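Local coordinates for erythrocyte membrane protein 1 (Plasmodium falciparum, PDB 2XU0) that probably binds host cell surface receptors as an infected-erythrocyte adhesin, here represented by its N-terminal segment and first Duffy-binding-like domain, a rosetting domain, at residues Leu146-Leu157 with Gly220-Ile228. The protein carries 10 engineered substitutions. Numbering follows the deposited sequence.
Engineered in segment 146-157: A154 (natural residue Thr).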
loop_
_atom_site.group_PDB
_atom_site.type_symbol
_atom_site.label_atom_id
_atom_site.label_comp_id
_atom_site.label_asym_id
_atom_site.label_seq_id
_atom_site.Cartn_x
_atom_site.Cartn_y
_atom_site.Cartn_z
ATOM N N LEU A 146 -26.529 -1.464 -0.373
ATOM C CA LEU A 146 -26.720 -2.901 -0.474
ATOM C C LEU A 146 -27.933 -3.344 0.340
ATOM O O LEU A 146 -28.478 -4.417 0.080
ATOM C CB LEU A 146 -25.442 -3.610 0.010
ATOM C CG LEU A 146 -24.418 -4.167 -1.017
ATOM C CD1 LEU A 146 -24.404 -3.399 -2.342
ATOM C CD2 LEU A 146 -23.022 -4.203 -0.413
ATOM N N ASP A 147 -28.350 -2.531 1.327
ATOM C CA ASP A 147 -29.511 -2.838 2.153
ATOM C C ASP A 147 -30.750 -2.318 1.417
ATOM O O ASP A 147 -31.153 -1.162 1.588
ATOM C CB ASP A 147 -29.370 -2.232 3.566
ATOM C CG ASP A 147 -30.348 -2.746 4.616
ATOM O OD1 ASP A 147 -31.209 -3.593 4.272
ATOM O OD2 ASP A 147 -30.247 -2.310 5.781
ATOM N N ASN A 148 -31.290 -3.174 0.532
ATOM C CA ASN A 148 -32.466 -2.938 -0.310
ATOM C C ASN A 148 -33.128 -4.264 -0.700
ATOM O O ASN A 148 -32.507 -5.323 -0.575
ATOM C CB ASN A 148 -32.112 -2.110 -1.555
ATOM C CG ASN A 148 -31.030 -2.717 -2.407
ATOM O OD1 ASN A 148 -31.189 -3.797 -2.983
ATOM N ND2 ASN A 148 -29.911 -2.027 -2.516
ATOM N N LYS A 149 -34.380 -4.197 -1.190
ATOM C CA LYS A 149 -35.194 -5.354 -1.580
ATOM C C LYS A 149 -34.704 -6.057 -2.853
ATOM O O LYS A 149 -35.162 -7.159 -3.148
ATOM C CB LYS A 149 -36.682 -4.961 -1.710
ATOM C CG LYS A 149 -37.312 -4.374 -0.443
ATOM C CD LYS A 149 -37.444 -2.851 -0.534
ATOM C CE LYS A 149 -38.098 -2.250 0.686
ATOM N NZ LYS A 149 -38.363 -0.797 0.508
ATOM N N ASN A 150 -33.770 -5.432 -3.590
ATOM C CA ASN A 150 -33.213 -5.941 -4.849
ATOM C C ASN A 150 -31.927 -6.771 -4.704
ATOM O O ASN A 150 -31.711 -7.674 -5.516
ATOM C CB ASN A 150 -32.982 -4.789 -5.842
ATOM C CG ASN A 150 -34.202 -3.934 -6.144
ATOM O OD1 ASN A 150 -35.334 -4.421 -6.311
ATOM N ND2 ASN A 150 -33.982 -2.630 -6.255
ATOM N N THR A 151 -31.069 -6.462 -3.703
ATOM C CA THR A 151 -29.791 -7.162 -3.481
ATOM C C THR A 151 -30.004 -8.352 -2.533
ATOM O O THR A 151 -29.996 -8.164 -1.318
ATOM C CB THR A 151 -28.702 -6.159 -3.030
ATOM O OG1 THR A 151 -28.860 -4.930 -3.740
ATOM C CG2 THR A 151 -27.289 -6.692 -3.238
ATOM N N ASN A 152 -30.204 -9.572 -3.088
ATOM C CA ASN A 152 -30.520 -10.774 -2.306
ATOM C C ASN A 152 -29.679 -12.016 -2.588
ATOM O O ASN A 152 -29.680 -12.938 -1.764
ATOM C CB ASN A 152 -31.998 -11.161 -2.485
ATOM C CG ASN A 152 -32.960 -10.019 -2.351
ATOM O OD1 ASN A 152 -33.315 -9.605 -1.249
ATOM N ND2 ASN A 152 -33.362 -9.458 -3.478
ATOM N N THR A 153 -29.042 -12.102 -3.760
ATOM C CA THR A 153 -28.269 -13.298 -4.121
ATOM C C THR A 153 -26.781 -13.003 -4.291
ATOM O O THR A 153 -26.383 -11.838 -4.400
ATOM C CB THR A 153 -28.817 -13.915 -5.425
ATOM O OG1 THR A 153 -28.573 -13.013 -6.509
ATOM C CG2 THR A 153 -30.309 -14.294 -5.339
ATOM N N ALA A 154 -25.980 -14.083 -4.398
ATOM C CA ALA A 154 -24.542 -14.062 -4.667
ATOM C C ALA A 154 -24.257 -13.357 -5.992
ATOM O O ALA A 154 -23.243 -12.665 -6.108
ATOM C CB ALA A 154 -24.006 -15.478 -4.704
ATOM N N HIS A 155 -25.173 -13.496 -6.981
ATOM C CA HIS A 155 -25.051 -12.842 -8.287
ATOM C C HIS A 155 -25.299 -11.357 -8.151
ATOM O O HIS A 155 -24.608 -10.573 -8.796
ATOM C CB HIS A 155 -26.019 -13.445 -9.316
ATOM C CG HIS A 155 -26.018 -14.936 -9.324
ATOM N ND1 HIS A 155 -27.085 -15.656 -8.823
ATOM C CD2 HIS A 155 -25.062 -15.798 -9.738
ATOM C CE1 HIS A 155 -26.753 -16.930 -8.964
ATOM N NE2 HIS A 155 -25.537 -17.062 -9.502
ATOM N N ASP A 156 -26.277 -10.957 -7.304
ATOM C CA ASP A 156 -26.578 -9.533 -7.080
ATOM C C ASP A 156 -25.396 -8.833 -6.437
ATOM O O ASP A 156 -25.081 -7.717 -6.814
ATOM C CB ASP A 156 -27.843 -9.335 -6.217
ATOM C CG ASP A 156 -29.133 -9.894 -6.801
ATOM O OD1 ASP A 156 -29.266 -9.919 -8.045
ATOM O OD2 ASP A 156 -30.010 -10.299 -6.013
ATOM N N LEU A 157 -24.733 -9.495 -5.478
ATOM C CA LEU A 157 -23.563 -8.953 -4.784
ATOM C C LEU A 157 -22.378 -8.832 -5.741
ATOM O O LEU A 157 -21.766 -7.766 -5.813
ATOM C CB LEU A 157 -23.200 -9.838 -3.589
ATOM C CG LEU A 157 -21.961 -9.405 -2.788
ATOM C CD1 LEU A 157 -22.182 -8.069 -2.109
ATOM C CD2 LEU A 157 -21.574 -10.472 -1.797
ATOM N N GLY A 220 -24.487 -3.055 5.076
ATOM C CA GLY A 220 -25.097 -3.519 3.837
ATOM C C GLY A 220 -24.657 -4.926 3.501
ATOM O O GLY A 220 -25.490 -5.789 3.210
ATOM N N LEU A 221 -23.344 -5.185 3.632
ATOM C CA LEU A 221 -22.744 -6.499 3.370
ATOM C C LEU A 221 -23.265 -7.573 4.302
ATOM O O LEU A 221 -23.567 -8.662 3.833
ATOM C CB LEU A 221 -21.205 -6.444 3.390
ATOM C CG LEU A 221 -20.557 -5.848 2.161
ATOM C CD1 LEU A 221 -19.119 -5.462 2.431
ATOM C CD2 LEU A 221 -20.635 -6.806 0.984
ATOM N N GLN A 222 -23.421 -7.274 5.600
ATOM C CA GLN A 222 -23.989 -8.266 6.517
ATOM C C GLN A 222 -25.468 -8.608 6.253
ATOM O O GLN A 222 -25.858 -9.758 6.462
ATOM C CB GLN A 222 -23.639 -8.030 7.999
ATOM C CG GLN A 222 -23.873 -6.636 8.523
ATOM C CD GLN A 222 -23.068 -6.368 9.773
ATOM O OE1 GLN A 222 -21.847 -6.159 9.735
ATOM N NE2 GLN A 222 -23.753 -6.315 10.903
ATOM N N VAL A 223 -26.239 -7.656 5.665
ATOM C CA VAL A 223 -27.641 -7.844 5.263
ATOM C C VAL A 223 -27.666 -8.751 4.015
ATOM O O VAL A 223 -28.363 -9.772 4.014
ATOM C CB VAL A 223 -28.373 -6.485 5.035
ATOM C CG1 VAL A 223 -29.709 -6.674 4.302
ATOM C CG2 VAL A 223 -28.584 -5.734 6.358
ATOM N N VAL A 224 -26.867 -8.403 2.977
ATOM C CA VAL A 224 -26.766 -9.197 1.734
ATOM C C VAL A 224 -26.323 -10.630 2.032
ATOM O O VAL A 224 -26.919 -11.577 1.515
ATOM C CB VAL A 224 -25.874 -8.533 0.656
ATOM C CG1 VAL A 224 -25.872 -9.350 -0.637
ATOM C CG2 VAL A 224 -26.336 -7.121 0.369
ATOM N N PHE A 225 -25.311 -10.790 2.900
ATOM C CA PHE A 225 -24.797 -12.111 3.266
ATOM C C PHE A 225 -25.739 -12.974 4.115
ATOM O O PHE A 225 -25.634 -14.203 4.074
ATOM C CB PHE A 225 -23.365 -12.024 3.804
ATOM C CG PHE A 225 -22.291 -12.028 2.726
ATOM C CD1 PHE A 225 -21.939 -13.210 2.075
ATOM C CD2 PHE A 225 -21.576 -10.874 2.431
ATOM C CE1 PHE A 225 -20.927 -13.226 1.111
ATOM C CE2 PHE A 225 -20.528 -10.898 1.501
ATOM C CZ PHE A 225 -20.210 -12.074 0.847
ATOM N N LYS A 226 -26.694 -12.340 4.838
ATOM C CA LYS A 226 -27.737 -13.027 5.623
ATOM C C LYS A 226 -28.766 -13.641 4.631
ATOM O O LYS A 226 -29.118 -14.817 4.746
ATOM C CB LYS A 226 -28.402 -12.036 6.590
ATOM C CG LYS A 226 -29.350 -12.694 7.599
ATOM C CD LYS A 226 -29.860 -11.693 8.623
ATOM C CE LYS A 226 -30.851 -12.298 9.586
ATOM N NZ LYS A 226 -31.459 -11.257 10.460
ATOM N N LYS A 227 -29.167 -12.850 3.615
ATOM C CA LYS A 227 -30.037 -13.253 2.511
ATOM C C LYS A 227 -29.415 -14.418 1.751
ATOM O O LYS A 227 -30.085 -15.433 1.564
ATOM C CB LYS A 227 -30.288 -12.068 1.560
ATOM C CG LYS A 227 -31.133 -10.978 2.191
ATOM C CD LYS A 227 -31.154 -9.746 1.345
ATOM C CE LYS A 227 -32.187 -8.751 1.806
ATOM N NZ LYS A 227 -32.267 -7.605 0.872
ATOM N N ILE A 228 -28.117 -14.308 1.364
ATOM C CA ILE A 228 -27.382 -15.370 0.649
ATOM C C ILE A 228 -27.431 -16.659 1.460
ATOM O O ILE A 228 -27.793 -17.687 0.901
ATOM C CB ILE A 228 -25.922 -14.956 0.224
ATOM C CG1 ILE A 228 -25.952 -13.799 -0.789
ATOM C CG2 ILE A 228 -25.148 -16.150 -0.367
ATOM C CD1 ILE A 228 -24.620 -13.011 -0.955
#
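K227 of helix 216-231 grips T151 and N152 in the loop before helix 154-175. From its stretched-out chain, K227 NZ donates to T151 O (3.2 Å) and to N152 OD1 (3.1 Å). NZ lies above both carbonyl planes. The N152 amide is held from its other end, where ND2 gives a nearly straight bond to K149 O (172°). N148 OD1 accepts from T151 N, an Asx motif, and also from T151 OG1. Farther on, T153 and D156 form a capping box at the helix start.

Beside the lysine, most of the contact is made by apolar side chains. L157 is a knob among L221, V224, F225 and I228. With CG anti to the backbone N (chi1 178°), its branch is carried toward helix 216-231. It crosses L221 and F225 at about a right angle. L157 CD1 meets L221 CD2 at 3.7 Å, while L157 CD2 approaches F225 CZ obliquely at 3.4 Å. V224 divides its branches: CG1 faces L157 CB, and V224 CG2 packs on L146 CB at 3.6 Å. G220 C lies 3.8 Å from L146 CB. The D147 carboxylate touches the V223 methyls, crosswise.

The contact ties loop and first helical turn to helix 216-231 in the largely helical Duffy-binding-like domain. Helix 249-268 adjoins it, with W256 touching A154 (engineered) and L157 and meeting F225 edge-to-face.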